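Local coordinates for protein DyP (Bjerkandera adusta, PDB 3VXJ) that probably acts as a heme peroxidase of the dye-decolorizing family, binding heme b and 2,6-dimethoxyphenol, at residues A[262-267]-A[271-276]. Numbering follows the deposited sequence.
Sequences GRWKSG and DLAPTA. With HEM (protoporphyrin IX containing Fe), chain B; DMS (dimethyl sulfoxide), chain F.
Trp264 carries nearly all of the contact, its indole reaching from 262-267 to the backbone of 271-276. The ring NE1 donates to Ala273 O at 2.8 Å, and the bond is close to straight (178° at the hydrogen); the oxygen lies in the indole plane, and the donor in turn lies in the carbonyl plane of Ala273. With CG anti to its own carbonyl carbon (chi1 -62°), the indole projects across the gap, the edge running NE1-CE2-CZ2 facing 271-276. Packing is tightest near CZ2, where Ala276 C sits 3.2 Å above the ring plane but displaced toward the rim, 3.3 Å from Trp264 CZ2. From the same side of the plane the Ala273 methyl adds a lighter touch, its CB 3.9 Å from Trp264 NE1. Replacing Trp264 by an alanine removes the ring, which is likely to leave Ala273 O without this donor and open a gap beside the Ala276 backbone.

Both segments belong to the loop between helices 249-261 and 279-282 of the DyP-type peroxidase. A type I beta turn from Trp264 to Gly267, closed by Gly267 N to Trp264 O, brings Gly267 O within 2.8 Å of Arg263 NH1, in the guanidinium plane. Arg263 is a heme-binding residue: its extended chain lies along a heme propionate arm, with CD 3.8 Å from HEM CAA, and NH1 has a second acceptor in Asn288 O.

Between the buried residues Gly262 and Asp271 the link is a water, which donates to Gly262 O (2.9 Å) and accepts from Asp271 N (3.0 Å). The solvent side is looser: Ala276 is exposed, Pro274 and Thr275 partly so, and the CB atoms of all three are directed away from the indole segment. Lys265 takes no part in the contact; its extended chain runs to a salt bridge with Glu254 and a hydrogen bond from NZ to the oxygen of dimethyl sulfoxide, probably a crystallisation additive.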
loop_
_atom_site.group_PDB
_atom_site.type_symbol
_atom_site.label_atom_id
_atom_site.label_comp_id
_atom_site.label_asym_id
_atom_site.label_seq_id
_atom_site.Cartn_x
_atom_site.Cartn_y
_atom_site.Cartn_z
ATOM N N GLY A 262 -0.740 -14.099 -7.322
ATOM C CA GLY A 262 -1.358 -15.004 -6.352
ATOM C C GLY A 262 -2.874 -14.866 -6.257
ATOM O O GLY A 262 -3.512 -15.564 -5.455
ATOM N N ARG A 263 -3.453 -13.975 -7.064
ATOM C CA ARG A 263 -4.900 -13.822 -7.208
ATOM C C ARG A 263 -5.214 -13.568 -8.663
ATOM O O ARG A 263 -4.428 -12.949 -9.375
ATOM C CB ARG A 263 -5.426 -12.636 -6.395
ATOM C CG ARG A 263 -5.356 -12.778 -4.889
ATOM C CD ARG A 263 -6.055 -11.609 -4.230
ATOM N NE ARG A 263 -5.965 -11.705 -2.775
ATOM C CZ ARG A 263 -6.826 -12.340 -1.982
ATOM N NH1 ARG A 263 -7.943 -12.880 -2.461
ATOM N NH2 ARG A 263 -6.585 -12.375 -0.674
ATOM N N TRP A 264 -6.375 -14.045 -9.093
ATOM C CA TRP A 264 -6.960 -13.622 -10.352
ATOM C C TRP A 264 -7.370 -12.143 -10.276
ATOM O O TRP A 264 -7.499 -11.566 -9.183
ATOM C CB TRP A 264 -8.194 -14.474 -10.673
ATOM C CG TRP A 264 -7.883 -15.923 -10.848
ATOM C CD1 TRP A 264 -7.923 -16.889 -9.884
ATOM C CD2 TRP A 264 -7.500 -16.578 -12.065
ATOM N NE1 TRP A 264 -7.571 -18.109 -10.424
ATOM C CE2 TRP A 264 -7.312 -17.945 -11.760
ATOM C CE3 TRP A 264 -7.297 -16.143 -13.388
ATOM C CZ2 TRP A 264 -6.914 -18.879 -12.725
ATOM C CZ3 TRP A 264 -6.911 -17.076 -14.349
ATOM C CH2 TRP A 264 -6.736 -18.430 -14.010
ATOM N N LYS A 265 -7.609 -11.537 -11.431
ATOM C CA LYS A 265 -8.031 -10.140 -11.474
ATOM C C LYS A 265 -9.313 -9.891 -10.677
ATOM O O LYS A 265 -9.502 -8.810 -10.121
ATOM C CB LYS A 265 -8.191 -9.680 -12.922
ATOM C CG LYS A 265 -6.854 -9.452 -13.613
ATOM C CD LYS A 265 -7.024 -9.156 -15.083
ATOM C CE LYS A 265 -5.685 -8.852 -15.720
ATOM N NZ LYS A 265 -5.871 -8.691 -17.190
ATOM N N SER A 266 -10.177 -10.902 -10.605
ATOM C CA SER A 266 -11.437 -10.821 -9.871
ATOM C C SER A 266 -11.224 -10.744 -8.363
ATOM O O SER A 266 -12.156 -10.428 -7.630
ATOM C CB SER A 266 -12.263 -12.069 -10.143
ATOM O OG SER A 266 -11.635 -13.172 -9.503
ATOM N N GLY A 267 -10.016 -11.069 -7.905
ATOM C CA GLY A 267 -9.751 -11.209 -6.483
ATOM C C GLY A 267 -9.734 -12.647 -5.998
ATOM O O GLY A 267 -9.346 -12.906 -4.860
ATOM N N ASP A 271 -4.755 -19.985 -4.541
ATOM C CA ASP A 271 -4.666 -21.120 -3.623
ATOM C C ASP A 271 -6.022 -21.841 -3.526
ATOM O O ASP A 271 -6.066 -23.057 -3.369
ATOM C CB ASP A 271 -4.188 -20.666 -2.240
ATOM C CG ASP A 271 -3.750 -21.814 -1.367
ATOM O OD1 ASP A 271 -3.296 -22.848 -1.917
ATOM O OD2 ASP A 271 -3.850 -21.669 -0.131
ATOM N N LEU A 272 -7.122 -21.094 -3.648
ATOM C CA LEU A 272 -8.474 -21.686 -3.674
ATOM C C LEU A 272 -8.996 -22.003 -5.078
ATOM O O LEU A 272 -9.801 -22.924 -5.245
ATOM C CB LEU A 272 -9.479 -20.779 -2.962
ATOM C CG LEU A 272 -9.203 -20.483 -1.487
ATOM C CD1 LEU A 272 -10.289 -19.562 -0.927
ATOM C CD2 LEU A 272 -9.112 -21.773 -0.678
ATOM N N ALA A 273 -8.546 -21.230 -6.062
ATOM C CA ALA A 273 -8.984 -21.349 -7.452
ATOM C C ALA A 273 -7.734 -21.492 -8.323
ATOM O O ALA A 273 -7.336 -20.555 -9.024
ATOM C CB ALA A 273 -9.779 -20.117 -7.842
ATOM N N PRO A 274 -7.094 -22.674 -8.286
ATOM C CA PRO A 274 -5.758 -22.788 -8.866
ATOM C C PRO A 274 -5.674 -22.927 -10.386
ATOM O O PRO A 274 -4.579 -22.767 -10.923
ATOM C CB PRO A 274 -5.179 -24.024 -8.170
ATOM C CG PRO A 274 -6.355 -24.845 -7.817
ATOM C CD PRO A 274 -7.460 -23.869 -7.497
ATOM N N THR A 275 -6.783 -23.219 -11.066
ATOM C CA THR A 275 -6.739 -23.456 -12.519
ATOM C C THR A 275 -7.601 -22.542 -13.380
ATOM O O THR A 275 -7.363 -22.436 -14.581
ATOM C CB THR A 275 -7.064 -24.917 -12.881
ATOM O OG1 THR A 275 -8.361 -25.249 -12.376
ATOM C CG2 THR A 275 -6.007 -25.859 -12.300
ATOM N N ALA A 276 -8.604 -21.907 -12.786
ATOM C CA ALA A 276 -9.502 -21.015 -13.517
ATOM C C ALA A 276 -10.044 -19.999 -12.540
ATOM O O ALA A 276 -10.145 -20.263 -11.331
ATOM C CB ALA A 276 -10.644 -21.790 -14.162
HETATM C CHA HEM B . -1.865 -7.364 -1.918
HETATM C CHB HEM B . -1.154 -4.968 -6.056
HETATM C CHC HEM B . 2.838 -2.928 -4.242
HETATM C CHD HEM B . 2.131 -5.285 -0.080
HETATM C C1A HEM B . -2.001 -6.921 -3.205
HETATM C C2A HEM B . -3.023 -7.347 -4.135
HETATM C C3A HEM B . -2.814 -6.686 -5.287
HETATM C C4A HEM B . -1.681 -5.809 -5.102
HETATM C CMA HEM B . -3.635 -6.786 -6.587
HETATM C CAA HEM B . -4.089 -8.425 -3.838
HETATM C CBA HEM B . -5.381 -7.908 -3.202
HETATM C CGA HEM B . -5.236 -7.503 -1.753
HETATM O O1A HEM B . -5.066 -8.369 -0.868
HETATM O O2A HEM B . -5.325 -6.275 -1.477
HETATM C C1B HEM B . -0.019 -4.192 -5.927
HETATM C C2B HEM B . 0.528 -3.319 -6.943
HETATM C C3B HEM B . 1.637 -2.747 -6.436
HETATM C C4B HEM B . 1.800 -3.240 -5.085
HETATM C CMB HEM B . -0.087 -3.137 -8.348
HETATM C CAB HEM B . 2.580 -1.722 -7.100
HETATM C CBB HEM B . 2.177 -0.924 -8.092
HETATM C C1C HEM B . 3.015 -3.426 -2.976
HETATM C C2C HEM B . 4.141 -3.147 -2.106
HETATM C C3C HEM B . 3.954 -3.813 -0.956
HETATM C C4C HEM B . 2.699 -4.524 -1.072
HETATM C CMC HEM B . 5.316 -2.223 -2.481
HETATM C CAC HEM B . 4.851 -3.850 0.310
HETATM C CBC HEM B . 6.188 -3.845 0.227
HETATM C C1D HEM B . 0.964 -5.996 -0.181
HETATM C C2D HEM B . 0.357 -6.694 0.926
HETATM C C3D HEM B . -0.865 -7.344 0.357
HETATM C C4D HEM B . -0.893 -6.975 -1.036
HETATM C CMD HEM B . 0.822 -6.805 2.387
HETATM C CAD HEM B . -1.834 -8.230 1.154
HETATM C CBD HEM B . -1.224 -9.626 1.223
HETATM C CGD HEM B . -2.079 -10.566 2.029
HETATM O O1D HEM B . -2.390 -11.670 1.506
HETATM O O2D HEM B . -2.446 -10.231 3.178
HETATM N NA HEM B . -1.194 -6.008 -3.835
HETATM N NB HEM B . 0.802 -4.152 -4.807
HETATM N NC HEM B . 2.178 -4.300 -2.322
HETATM N ND HEM B . 0.184 -6.153 -1.325
HETATM FE FE HEM B . 0.536 -5.202 -3.101
HETATM S S DMS F . -2.401 -9.490 -18.769
HETATM O O DMS F . -3.488 -8.180 -18.275
HETATM C C1 DMS F . -2.370 -10.703 -17.430
HETATM C C2 DMS F . -3.251 -10.543 -19.975
HETATM O O HOH W 1 -3.528 -17.487 -3.350
HETATM O O HOH W 2 -0.638 -3.734 -2.441
#